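Designed helical repeat protein (Synthetic construct, PDB 5CWQ) is a computationally designed helical repeat protein, probably built to explore repeat architectures and not to carry out a natural function. Local coordinates at residues 35-40 with 78-83; 64-69 with 108-113; 69-74 with 124-129; 95-100 with 128-133; 156-161 with 214-219. One frame throughout, in Å; residues are numbered along the deposited sequence. Where two conformers were deposited one is given.

Contact 1: 35-40 with 78-83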
# COMPACT_ATOMS: atom_id res chain seq x y z
N GLU A 35 0.19 7.63 16.24
CA GLU A 35 -1.00 6.83 16.49
C GLU A 35 -2.05 7.10 15.42
O GLU A 35 -2.79 6.20 15.03
CB GLU A 35 -1.57 7.13 17.88
CG GLU A 35 -0.75 6.54 19.02
CD GLU A 35 -1.43 6.71 20.37
OE1 GLU A 35 -2.45 7.42 20.44
OE2 GLU A 35 -0.94 6.12 21.35
N LEU A 36 -2.11 8.35 14.97
CA LEU A 36 -3.03 8.73 13.90
C LEU A 36 -2.66 8.01 12.61
O LEU A 36 -3.53 7.45 11.94
CB LEU A 36 -3.00 10.25 13.70
CG LEU A 36 -3.76 10.81 12.50
CD1 LEU A 36 -5.21 10.39 12.52
CD2 LEU A 36 -3.65 12.33 12.47
N ALA A 37 -1.38 8.02 12.29
CA ALA A 37 -0.87 7.36 11.09
C ALA A 37 -1.13 5.85 11.13
O ALA A 37 -1.51 5.25 10.13
CB ALA A 37 0.61 7.64 10.92
N GLU A 38 -0.92 5.25 12.30
CA GLU A 38 -1.14 3.82 12.48
C GLU A 38 -2.62 3.48 12.33
O GLU A 38 -2.98 2.43 11.80
CB GLU A 38 -0.63 3.37 13.84
CG GLU A 38 0.89 3.30 13.92
CD GLU A 38 1.39 3.07 15.34
OE1 GLU A 38 0.59 3.16 16.29
OE2 GLU A 38 2.60 2.80 15.50
N ALA A 39 -3.48 4.38 12.80
CA ALA A 39 -4.92 4.19 12.70
C ALA A 39 -5.36 4.27 11.24
O ALA A 39 -6.26 3.54 10.82
CB ALA A 39 -5.65 5.23 13.53
N LEU A 40 -4.73 5.14 10.47
CA LEU A 40 -5.07 5.31 9.06
C LEU A 40 -4.64 4.09 8.25
O LEU A 40 -5.28 3.75 7.25
CB LEU A 40 -4.42 6.58 8.50
CG LEU A 40 -4.99 7.91 9.02
CD1 LEU A 40 -4.18 9.09 8.51
CD2 LEU A 40 -6.46 8.07 8.63
N ARG A 78 -2.44 11.98 3.40
CA ARG A 78 -1.68 13.04 2.75
C ARG A 78 -1.42 14.21 3.70
O ARG A 78 -0.33 14.79 3.72
CB ARG A 78 -2.41 13.56 1.51
CG ARG A 78 -2.26 12.71 0.26
CD ARG A 78 -3.16 13.24 -0.84
NE ARG A 78 -2.98 12.52 -2.10
CZ ARG A 78 -3.76 12.68 -3.17
NH1 ARG A 78 -4.78 13.52 -3.13
NH2 ARG A 78 -3.53 11.98 -4.28
N LYS A 79 -2.43 14.55 4.49
CA LYS A 79 -2.32 15.64 5.45
C LYS A 79 -1.32 15.29 6.54
O LYS A 79 -0.50 16.12 6.94
CB LYS A 79 -3.69 15.97 6.05
CG LYS A 79 -3.70 17.21 6.93
CD LYS A 79 -5.06 17.41 7.58
CE LYS A 79 -5.10 18.68 8.41
NZ LYS A 79 -6.39 18.84 9.15
N VAL A 80 -1.38 14.05 7.03
CA VAL A 80 -0.48 13.59 8.08
C VAL A 80 0.96 13.61 7.59
O VAL A 80 1.88 13.95 8.34
CB VAL A 80 -0.86 12.17 8.56
CG1 VAL A 80 0.17 11.65 9.57
CG2 VAL A 80 -2.24 12.18 9.18
N SER A 81 1.17 13.23 6.33
CA SER A 81 2.51 13.22 5.76
C SER A 81 3.06 14.65 5.69
O SER A 81 4.24 14.88 5.94
CB SER A 81 2.51 12.58 4.37
OG SER A 81 1.80 13.37 3.44
N GLU A 82 2.19 15.59 5.36
CA GLU A 82 2.55 17.00 5.33
C GLU A 82 2.98 17.46 6.72
O GLU A 82 4.02 18.10 6.89
CB GLU A 82 1.36 17.84 4.83
CG GLU A 82 1.71 19.24 4.39
CD GLU A 82 1.96 20.20 5.54
OE1 GLU A 82 1.37 20.00 6.63
OE2 GLU A 82 2.73 21.16 5.35
N GLU A 83 2.17 17.13 7.72
CA GLU A 83 2.45 17.48 9.10
C GLU A 83 3.70 16.75 9.60
O GLU A 83 4.46 17.30 10.40
CB GLU A 83 1.24 17.14 9.98
CG GLU A 83 -0.01 17.94 9.64
CD GLU A 83 -1.28 17.35 10.23
OE1 GLU A 83 -1.30 16.15 10.56
OE2 GLU A 83 -2.27 18.10 10.35

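Contact 2: 64-69 with 108-113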
# COMPACT_ATOMS: atom_id res chain seq x y z
N GLU A 64 -17.79 1.24 -5.53
CA GLU A 64 -17.62 2.69 -5.58
C GLU A 64 -17.59 3.27 -4.18
O GLU A 64 -16.83 4.21 -3.91
CB GLU A 64 -18.74 3.33 -6.40
CG GLU A 64 -18.52 4.81 -6.71
CD GLU A 64 -17.31 5.06 -7.59
OE1 GLU A 64 -16.78 4.09 -8.18
OE2 GLU A 64 -16.88 6.23 -7.69
N ARG A 65 -18.41 2.72 -3.29
CA ARG A 65 -18.39 3.11 -1.88
C ARG A 65 -17.01 2.89 -1.28
O ARG A 65 -16.50 3.73 -0.55
CB ARG A 65 -19.44 2.33 -1.09
CG ARG A 65 -20.74 3.08 -0.85
CD ARG A 65 -21.73 2.21 -0.09
NE ARG A 65 -22.40 1.25 -0.97
CZ ARG A 65 -22.95 0.11 -0.57
NH1 ARG A 65 -22.91 -0.24 0.71
NH2 ARG A 65 -23.55 -0.68 -1.45
N ALA A 66 -16.41 1.74 -1.59
CA ALA A 66 -15.08 1.41 -1.09
C ALA A 66 -14.05 2.40 -1.62
O ALA A 66 -13.14 2.81 -0.89
CB ALA A 66 -14.70 -0.02 -1.49
N SER A 67 -14.19 2.78 -2.88
CA SER A 67 -13.28 3.73 -3.51
C SER A 67 -13.39 5.11 -2.86
O SER A 67 -12.39 5.78 -2.62
CB SER A 67 -13.56 3.83 -5.01
OG SER A 67 -12.55 4.57 -5.67
N GLU A 68 -14.63 5.52 -2.59
CA GLU A 68 -14.89 6.78 -1.91
C GLU A 68 -14.22 6.78 -0.54
O GLU A 68 -13.64 7.78 -0.12
CB GLU A 68 -16.39 7.02 -1.77
CG GLU A 68 -17.10 7.31 -3.08
CD GLU A 68 -18.62 7.20 -2.98
OE1 GLU A 68 -19.13 7.09 -1.85
OE2 GLU A 68 -19.28 7.23 -4.04
N LYS A 69 -14.30 5.65 0.15
CA LYS A 69 -13.70 5.52 1.47
C LYS A 69 -12.18 5.47 1.37
O LYS A 69 -11.49 6.01 2.24
CB LYS A 69 -14.23 4.27 2.17
CG LYS A 69 -15.69 4.39 2.60
CD LYS A 69 -16.19 3.14 3.29
CE LYS A 69 -17.65 3.30 3.71
NZ LYS A 69 -18.15 2.12 4.46
N ALA A 108 -7.03 0.90 -6.94
CA ALA A 108 -6.68 0.13 -8.12
C ALA A 108 -7.58 -1.09 -8.26
O ALA A 108 -8.10 -1.37 -9.34
CB ALA A 108 -5.22 -0.29 -8.06
N GLU A 109 -7.76 -1.81 -7.15
CA GLU A 109 -8.62 -2.99 -7.12
C GLU A 109 -10.05 -2.66 -7.56
O GLU A 109 -10.64 -3.39 -8.36
CB GLU A 109 -8.64 -3.59 -5.71
CG GLU A 109 -7.31 -4.20 -5.27
CD GLU A 109 -7.21 -4.44 -3.76
OE1 GLU A 109 -7.97 -3.80 -3.00
OE2 GLU A 109 -6.37 -5.26 -3.34
N VAL A 110 -10.59 -1.56 -7.05
CA VAL A 110 -11.94 -1.15 -7.42
C VAL A 110 -11.99 -0.79 -8.91
O VAL A 110 -12.92 -1.18 -9.62
CB VAL A 110 -12.43 0.05 -6.58
CG1 VAL A 110 -13.76 0.58 -7.12
CG2 VAL A 110 -12.57 -0.35 -5.13
N ALA A 111 -10.99 -0.05 -9.36
CA ALA A 111 -10.94 0.39 -10.75
C ALA A 111 -10.95 -0.81 -11.69
O ALA A 111 -11.71 -0.83 -12.67
CB ALA A 111 -9.70 1.24 -11.00
N CYS A 112 -10.13 -1.81 -11.39
CA CYS A 112 -10.05 -3.01 -12.21
C CYS A 112 -11.35 -3.80 -12.17
O CYS A 112 -11.87 -4.22 -13.21
CB CYS A 112 -8.89 -3.90 -11.76
SG CYS A 112 -7.25 -3.18 -12.04
N CYS A 113 -11.89 -4.00 -10.97
CA CYS A 113 -13.10 -4.79 -10.79
C CYS A 113 -14.30 -4.13 -11.47
O CYS A 113 -15.16 -4.81 -12.02
CB CYS A 113 -13.39 -5.01 -9.31
SG CYS A 113 -12.23 -6.13 -8.48

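Contact 3: 69-74 with 124-129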
# COMPACT_ATOMS: atom_id res chain seq x y z
N LYS A 69 -14.30 5.65 0.15
CA LYS A 69 -13.70 5.52 1.47
C LYS A 69 -12.18 5.47 1.37
O LYS A 69 -11.49 6.01 2.24
CB LYS A 69 -14.23 4.27 2.17
CG LYS A 69 -15.69 4.39 2.60
CD LYS A 69 -16.19 3.14 3.29
CE LYS A 69 -17.65 3.30 3.71
NZ LYS A 69 -18.15 2.12 4.46
N ALA A 70 -11.67 4.85 0.32
CA ALA A 70 -10.23 4.79 0.08
C ALA A 70 -9.67 6.18 -0.20
O ALA A 70 -8.59 6.53 0.26
CB ALA A 70 -9.91 3.85 -1.07
N GLN A 71 -10.42 6.96 -0.98
CA GLN A 71 -10.01 8.31 -1.33
C GLN A 71 -9.92 9.18 -0.08
O GLN A 71 -9.06 10.05 0.02
CB GLN A 71 -10.99 8.92 -2.33
CG GLN A 71 -10.64 10.34 -2.77
CD GLN A 71 -9.31 10.40 -3.50
OE1 GLN A 71 -8.86 9.42 -4.09
NE2 GLN A 71 -8.66 11.56 -3.45
N ARG A 72 -10.82 8.93 0.86
CA ARG A 72 -10.87 9.69 2.11
C ARG A 72 -9.65 9.40 2.97
O ARG A 72 -9.01 10.32 3.48
CB ARG A 72 -12.16 9.36 2.87
CG ARG A 72 -12.30 10.11 4.19
CD ARG A 72 -13.65 9.84 4.83
NE ARG A 72 -13.73 10.38 6.19
CZ ARG A 72 -14.81 10.30 6.96
NH1 ARG A 72 -15.91 9.71 6.52
NH2 ARG A 72 -14.79 10.82 8.18
N VAL A 73 -9.32 8.12 3.12
CA VAL A 73 -8.13 7.71 3.88
C VAL A 73 -6.88 8.30 3.23
O VAL A 73 -5.98 8.78 3.92
CB VAL A 73 -8.00 6.17 3.95
CG1 VAL A 73 -6.69 5.76 4.62
CG2 VAL A 73 -9.17 5.58 4.69
N LEU A 74 -6.85 8.26 1.90
CA LEU A 74 -5.74 8.81 1.13
C LEU A 74 -5.51 10.29 1.45
O LEU A 74 -4.40 10.70 1.75
CB LEU A 74 -6.01 8.62 -0.36
CG LEU A 74 -5.10 9.35 -1.35
CD1 LEU A 74 -3.65 8.98 -1.11
CD2 LEU A 74 -5.50 9.02 -2.77
N SER A 124 -2.95 4.38 -10.98
CA SER A 124 -1.57 4.07 -11.35
C SER A 124 -0.69 5.30 -11.19
O SER A 124 0.47 5.20 -10.79
CB SER A 124 -1.51 3.55 -12.79
OG SER A 124 -0.22 3.07 -13.11
N GLU A 125 -1.24 6.46 -11.52
CA GLU A 125 -0.54 7.73 -11.35
C GLU A 125 -0.30 8.02 -9.87
O GLU A 125 0.78 8.49 -9.49
CB GLU A 125 -1.33 8.87 -11.99
CG GLU A 125 -1.40 8.77 -13.51
CD GLU A 125 -2.46 9.68 -14.12
OE1 GLU A 125 -3.16 10.38 -13.35
OE2 GLU A 125 -2.60 9.68 -15.36
N LYS A 126 -1.29 7.74 -9.04
CA LYS A 126 -1.16 7.91 -7.60
C LYS A 126 -0.13 6.93 -7.04
O LYS A 126 0.65 7.27 -6.14
CB LYS A 126 -2.51 7.71 -6.90
CG LYS A 126 -3.51 8.83 -7.15
CD LYS A 126 -4.80 8.59 -6.38
CE LYS A 126 -5.77 9.74 -6.55
NZ LYS A 126 -6.15 9.94 -7.98
N ALA A 127 -0.13 5.71 -7.57
CA ALA A 127 0.82 4.68 -7.15
C ALA A 127 2.24 5.09 -7.52
O ALA A 127 3.18 4.86 -6.76
CB ALA A 127 0.47 3.34 -7.78
N GLN A 128 2.39 5.67 -8.70
CA GLN A 128 3.70 6.13 -9.15
C GLN A 128 4.19 7.27 -8.25
O GLN A 128 5.37 7.34 -7.92
CB GLN A 128 3.65 6.59 -10.61
CG GLN A 128 4.99 7.01 -11.19
CD GLN A 128 6.02 5.90 -11.17
OE1 GLN A 128 5.69 4.72 -11.35
NE2 GLN A 128 7.28 6.26 -10.95
N ARG A 129 3.27 8.15 -7.86
CA ARG A 129 3.61 9.28 -7.00
C ARG A 129 4.14 8.81 -5.65
O ARG A 129 5.23 9.19 -5.24
CB ARG A 129 2.39 10.18 -6.79
CG ARG A 129 2.04 11.07 -7.97
CD ARG A 129 0.69 11.75 -7.75
NE ARG A 129 0.27 12.54 -8.90
CZ ARG A 129 -0.92 13.14 -9.00
NH1 ARG A 129 -1.81 13.03 -8.02
NH2 ARG A 129 -1.22 13.85 -10.08

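Contact 4: 95-100 with 128-133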
# COMPACT_ATOMS: atom_id res chain seq x y z
N LEU A 95 4.97 5.83 7.90
CA LEU A 95 3.70 5.20 8.25
C LEU A 95 2.55 5.79 7.44
O LEU A 95 1.67 5.07 6.98
CB LEU A 95 3.42 5.37 9.75
CG LEU A 95 4.36 4.59 10.68
CD1 LEU A 95 4.28 5.13 12.10
CD2 LEU A 95 4.04 3.11 10.65
N ALA A 96 2.58 7.11 7.25
CA ALA A 96 1.56 7.78 6.45
C ALA A 96 1.60 7.31 5.01
O ALA A 96 0.56 7.13 4.37
CB ALA A 96 1.74 9.30 6.52
N LEU A 97 2.81 7.11 4.49
CA LEU A 97 2.99 6.66 3.12
C LEU A 97 2.47 5.24 2.93
O LEU A 97 1.96 4.89 1.86
CB LEU A 97 4.46 6.75 2.71
CG LEU A 97 5.03 8.16 2.57
CD1 LEU A 97 6.53 8.11 2.32
CD2 LEU A 97 4.33 8.94 1.46
N ILE A 98 2.60 4.41 3.97
CA ILE A 98 2.04 3.07 3.93
C ILE A 98 0.52 3.15 3.82
O ILE A 98 -0.09 2.43 3.04
CB ILE A 98 2.44 2.24 5.19
CG1 ILE A 98 3.95 1.95 5.17
CG2 ILE A 98 1.66 0.92 5.26
CD1 ILE A 98 4.49 1.41 6.48
N ALA A 99 -0.08 4.05 4.60
CA ALA A 99 -1.53 4.23 4.55
C ALA A 99 -1.96 4.71 3.17
O ALA A 99 -2.96 4.23 2.61
CB ALA A 99 -1.99 5.21 5.62
N ILE A 100 -1.20 5.64 2.62
CA ILE A 100 -1.45 6.17 1.28
C ILE A 100 -1.38 5.06 0.24
O ILE A 100 -2.29 4.89 -0.56
CB ILE A 100 -0.45 7.30 0.93
CG1 ILE A 100 -0.81 8.58 1.70
CG2 ILE A 100 -0.43 7.60 -0.57
CD1 ILE A 100 0.25 9.68 1.64
N GLN A 128 2.39 5.67 -8.70
CA GLN A 128 3.70 6.13 -9.15
C GLN A 128 4.19 7.27 -8.25
O GLN A 128 5.37 7.34 -7.92
CB GLN A 128 3.65 6.59 -10.61
CG GLN A 128 4.99 7.01 -11.19
CD GLN A 128 6.02 5.90 -11.17
OE1 GLN A 128 5.69 4.72 -11.35
NE2 GLN A 128 7.28 6.26 -10.95
N ARG A 129 3.27 8.15 -7.86
CA ARG A 129 3.61 9.28 -7.00
C ARG A 129 4.14 8.81 -5.65
O ARG A 129 5.23 9.19 -5.24
CB ARG A 129 2.39 10.18 -6.79
CG ARG A 129 2.04 11.07 -7.97
CD ARG A 129 0.69 11.75 -7.75
NE ARG A 129 0.27 12.54 -8.90
CZ ARG A 129 -0.92 13.14 -9.00
NH1 ARG A 129 -1.81 13.03 -8.02
NH2 ARG A 129 -1.22 13.85 -10.08
N VAL A 130 3.35 8.00 -4.96
CA VAL A 130 3.71 7.55 -3.62
C VAL A 130 4.98 6.70 -3.67
O VAL A 130 5.79 6.70 -2.74
CB VAL A 130 2.56 6.75 -2.95
CG1 VAL A 130 2.29 5.46 -3.71
CG2 VAL A 130 2.88 6.47 -1.50
N LEU A 131 5.16 5.98 -4.78
CA LEU A 131 6.37 5.20 -5.01
C LEU A 131 7.60 6.11 -4.97
O LEU A 131 8.59 5.80 -4.31
CB LEU A 131 6.29 4.47 -6.35
CG LEU A 131 7.59 3.83 -6.87
CD1 LEU A 131 8.08 2.78 -5.90
CD2 LEU A 131 7.36 3.23 -8.25
N GLU A 132 7.52 7.22 -5.69
CA GLU A 132 8.62 8.17 -5.75
C GLU A 132 8.88 8.79 -4.38
O GLU A 132 10.03 8.95 -3.97
CB GLU A 132 8.34 9.25 -6.79
CG GLU A 132 8.35 8.74 -8.22
CD GLU A 132 7.79 9.73 -9.22
OE1 GLU A 132 7.37 10.83 -8.80
OE2 GLU A 132 7.76 9.40 -10.43
N GLU A 133 7.81 9.13 -3.67
CA GLU A 133 7.94 9.71 -2.33
C GLU A 133 8.58 8.71 -1.37
O GLU A 133 9.46 9.06 -0.60
CB GLU A 133 6.58 10.15 -1.79
CG GLU A 133 5.96 11.31 -2.55
CD GLU A 133 4.70 11.84 -1.90
OE1 GLU A 133 4.71 12.04 -0.66
OE2 GLU A 133 3.70 12.06 -2.62

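Contact 5: 156-161 with 214-219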
# COMPACT_ATOMS: atom_id res chain seq x y z
N ALA A 156 5.90 0.65 1.98
CA ALA A 156 5.14 1.62 1.20
C ALA A 156 5.46 1.46 -0.29
O ALA A 156 4.57 1.52 -1.14
CB ALA A 156 5.44 3.04 1.66
N ILE A 157 6.74 1.24 -0.59
CA ILE A 157 7.18 1.02 -1.96
C ILE A 157 6.55 -0.24 -2.55
O ILE A 157 6.02 -0.21 -3.66
CB ILE A 157 8.72 0.92 -2.04
CG1 ILE A 157 9.34 2.30 -1.79
CG2 ILE A 157 9.18 0.39 -3.39
CD1 ILE A 157 10.83 2.28 -1.56
N ALA A 158 6.61 -1.33 -1.80
CA ALA A 158 6.08 -2.61 -2.27
C ALA A 158 4.57 -2.52 -2.53
O ALA A 158 4.08 -3.06 -3.52
CB ALA A 158 6.38 -3.72 -1.26
N LEU A 159 3.85 -1.85 -1.65
CA LEU A 159 2.41 -1.65 -1.83
C LEU A 159 2.15 -0.86 -3.11
O LEU A 159 1.23 -1.18 -3.87
CB LEU A 159 1.80 -0.93 -0.64
CG LEU A 159 1.69 -1.74 0.66
CD1 LEU A 159 1.35 -0.82 1.82
CD2 LEU A 159 0.65 -2.84 0.52
N ALA A 160 2.97 0.16 -3.35
CA ALA A 160 2.83 0.99 -4.54
C ALA A 160 3.08 0.17 -5.81
O ALA A 160 2.36 0.30 -6.80
CB ALA A 160 3.79 2.17 -4.48
N VAL A 161 4.09 -0.69 -5.77
CA VAL A 161 4.42 -1.54 -6.91
C VAL A 161 3.31 -2.57 -7.11
O VAL A 161 3.03 -2.97 -8.24
CB VAL A 161 5.78 -2.23 -6.72
CG1 VAL A 161 6.04 -3.26 -7.81
CG2 VAL A 161 6.89 -1.20 -6.71
N GLU A 214 9.14 -7.66 1.56
CA GLU A 214 9.65 -8.72 0.69
C GLU A 214 8.51 -9.53 0.08
O GLU A 214 8.49 -9.78 -1.13
CB GLU A 214 10.60 -9.64 1.45
CG GLU A 214 11.27 -10.68 0.56
CD GLU A 214 12.18 -11.63 1.32
OE1 GLU A 214 12.20 -11.58 2.57
OE2 GLU A 214 12.88 -12.44 0.67
N GLN A 215 7.56 -9.94 0.91
CA GLN A 215 6.46 -10.79 0.46
C GLN A 215 5.45 -10.01 -0.39
O GLN A 215 4.83 -10.57 -1.29
CB GLN A 215 5.75 -11.44 1.65
CG GLN A 215 6.62 -12.42 2.42
CD GLN A 215 7.18 -13.52 1.53
OE1 GLN A 215 6.51 -13.99 0.61
NE2 GLN A 215 8.41 -13.93 1.81
N LEU A 216 5.28 -8.73 -0.08
CA LEU A 216 4.45 -7.87 -0.91
C LEU A 216 5.06 -7.74 -2.30
O LEU A 216 4.36 -7.78 -3.32
CB LEU A 216 4.30 -6.49 -0.27
CG LEU A 216 3.43 -6.44 0.98
CD1 LEU A 216 3.71 -5.17 1.78
CD2 LEU A 216 1.95 -6.53 0.62
N ALA A 217 6.38 -7.61 -2.34
CA ALA A 217 7.11 -7.49 -3.60
C ALA A 217 7.00 -8.78 -4.41
O ALA A 217 6.86 -8.74 -5.64
CB ALA A 217 8.56 -7.14 -3.34
N ARG A 218 7.07 -9.92 -3.72
CA ARG A 218 6.97 -11.22 -4.38
C ARG A 218 5.58 -11.41 -5.00
O ARG A 218 5.46 -11.96 -6.09
CB ARG A 218 7.26 -12.35 -3.40
CG ARG A 218 8.73 -12.49 -3.03
CD ARG A 218 8.99 -13.66 -2.09
NE ARG A 218 8.88 -14.96 -2.76
CZ ARG A 218 7.90 -15.85 -2.58
NH1 ARG A 218 6.91 -15.62 -1.73
NH2 ARG A 218 7.93 -16.99 -3.26
N GLU A 219 4.55 -10.95 -4.30
CA GLU A 219 3.19 -11.05 -4.82
C GLU A 219 3.03 -10.18 -6.06
O GLU A 219 2.37 -10.58 -7.02
CB GLU A 219 2.15 -10.64 -3.76
CG GLU A 219 0.72 -10.62 -4.32
CD GLU A 219 -0.35 -10.44 -3.26
OE1 GLU A 219 -0.15 -10.86 -2.11
OE2 GLU A 219 -1.41 -9.87 -3.60

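Contact 1: 35-40 with 78-83
R78 O, two residues before the V80 that meets L36 and L40, takes two donors: the hydroxyl S81 OG, at 2.6 Å from R78 O, and the regular helical donor E82 N, 3.1 Å from the same oxygen. Both come in over the same face of the carbonyl plane, with the hydroxyl tilted 33° from it, so the buried serine is satisfied by its own helix and asks nothing of the helix opposite. The meeting itself is hydrocarbon. V80 points at segment 35-40 and works mainly through one methyl, CG2, which lies 3.6 Å from L36 CD2 and 3.7 Å from L40 CD1. The two leucines sit one helical turn apart, and the methyl touches the ends of both. The other branch leans toward the alanine on the same turn, V80 CG1 being 4.3 Å from A37 CB. With CG1 anti to the backbone N (chi1 175°), V80 turns CG2 to the leucine pair. L36 also packs on S24, while L40 reaches A99 and V80 reaches V92, so helices 5-30 and 90-114 pack around the pair. The short axes pass 10.5 Å apart with their directions at 153°. A valine packed against two leucines one turn apart on a neighbouring, nearly antiparallel helix is what one finds in the core of an all-helical bundle, here the layer joining helices 33-57 and 60-86.

Contact 2: 64-69 with 108-113
Opposite A66 and S67, segment 108-113 makes its meeting almost entirely through V110, and its remaining residues serve other neighbours. First comes A108, which packs on V167 of helix 147-171. E109 follows on a face shared with helix 33-57, touching A51 and making a weak hydrogen bond from Q48 NE2 to its OE2. V110 then points at helix 60-86 with its two methyls dividing the work. V110 CG1 rests 3.9 Å from S67 CB, on the carbon rather than on the hydroxyl, and lies 4.4 Å from the backbone atom E64 N. V110 CG2 sits 4.2 Å from A66 CB and, at the same range, from the amide S67 N. The two methyls thus rest side by side on the face formed by A66 and S67. V110 CG1 is anti to the backbone N (chi1 173°), which sets both branches against the helix. A51 fills in beside both A66 and V110. A111 turns to A120 of helix 117-144. Last come the cysteines, whose disulfides, C112 to C170 and C113 to C55, link helix 90-114 to helices 147-171 and 33-57. The axes approach to 9.3 Å, consistent with the small A66 and S67. Between 64-69 and 108-113 themselves the adhesion is apolar and undirected, a matter of dispersion and burial.

Contact 3: 69-74 with 124-129
K126 stretches toward helix 60-86 with its aliphatic chain lying aslant the end of L74 and at about a right angle to the side chain of Q71. The methyl L74 CD2 is met by two successive methylenes, K126 CD at 3.7 Å and K126 CE at 3.9 Å, so the leucine touches the outer part of the lysine chain and not its charged end. Q71 comes in beside the leucine, its amide oxygen OE1 4.0 Å from K126 CE. The lysine is straight as far as CE and then kinks (chi4 61°), which swings NZ off to a distance of 4.8 Å from Q71 OE1, too far for a bond. Q71 is itself bent at its second torsion, 62°, and this folds the amide along its own helix, where NE2 hydrogen-bonds to E75 OE2, one turn on. That bond fixes the amide and leaves the oxygen turned toward the lysine. Behind these chains stands helix 90-114: L107 touches Q71, I100 touches L74, and V104 touches A127. The backbones stay well apart, with L74 CA and K126 CA 9.9 Å from each other, so the long side chains bridge helices that are not direct neighbours in sequence. Chemically, the lysine contributes its methylenes to the apolar edge of the core, and the carbonyl dipole near K126 CE may add a slight attraction to the positive end.

Contact 4: 95-100 with 128-133
L97 and I100, a turn apart on helix 90-114, are the two residues that meet V130 of helix 117-144. L97 comes first and points across the gap. Its methyl CD2 lies 4.1 Å from V130 CG2, the two side chains running past each other in opposite senses, and its carbonyl contributes too, L97 O standing 3.8 Å from V130 CG2. The same leucine methyl also lies 3.8 Å from E133 OE1. That oxygen has its polar partner elsewhere, in a salt bridge to R85 NH2 of helix 60-86, and E133 therefore shields the end of the leucine while its charge is answered by the arginine. I98 turns its back on this contact and packs on I41 and L152. A99 likewise serves other helices, touching A77 and I41. I100 returns to the interface with the shortest approach, its branch methyl CG2 3.6 Å from V130 CG2 and 3.9 Å from V130 CB. V130 has an unusual rotamer for a helix, with CG1 held between the backbone N and the carbonyl carbon (chi1 65°), the crowded position. In return CG2 is sent anti to the N, against both L97 and I100, while V130 also packs on A160 of helix 147-171. Beyond, Q128 NE2 meets E132 OE2 at 3.2 Å in a nearly straight bond, 173°, along the same helix. The chemistry implies a mainly aliphatic junction, with the E133 carboxylate at its rim paired to R85.

Contact 5: 156-161 with 214-219
Apolar packing carries this contact, and L216 is at its centre. Its CB sits 3.6 Å from A158 CB, while farther out its two methyls spread over the end of L159: L216 CD2 is 3.9 Å from L159 CD2, and L216 CD1 is 4.0 Å from that same L159 CD2. The leucines reach each other aslant. L159 starts off away from helix 204-230, but with CG anti to the carbonyl carbon (chi1 -71°) its branched end comes back to within reach. The A158 methyl also packs against backbone, 4.0 Å from A217 N, and A158 CA and A217 CA come within 5.2 Å. Alanines at this point let the helix axes close to 8.4 Å at only 14° from parallel, an arrangement characteristic of stacked helical repeats, in which every second helix runs the same way; helix 174-201 comes between these two in the chain and packs on both through V187, which touches I157 and A217. Polar bonding lies off to the side, within segment 214-219, where a bond from R218 NH1 to Q215 OE1 is doubtful because R218 has two conformers. A glycerol, probably from the crystallisation liquor, lies about 4 Å from the L216 side chain.

Along the chain, contacts 1, 2 and 3 interleave, their segments alternating; contact 4 crosses contact 2 and ends on the same stretch as contact 3, and contact 5 follows all the others. Contacts 1, 2 and 4 each join successive helices, 33-57 with 60-86, 60-86 with 90-114 and 90-114 with 117-144, whereas contacts 3 and 5 reach past one helix to the next that runs the same way. Contacts 3 and 4, centres about 9 Å apart, touch through L74 and I100; contacts 4 and 5, centres about 12 Å apart, through L131 and I157. The centre of contact 1 lies about 21 Å from those of contacts 2 and 5. Packing thus runs on through contacts 1, 3, 4 and 5, as expected of a designed repeat protein.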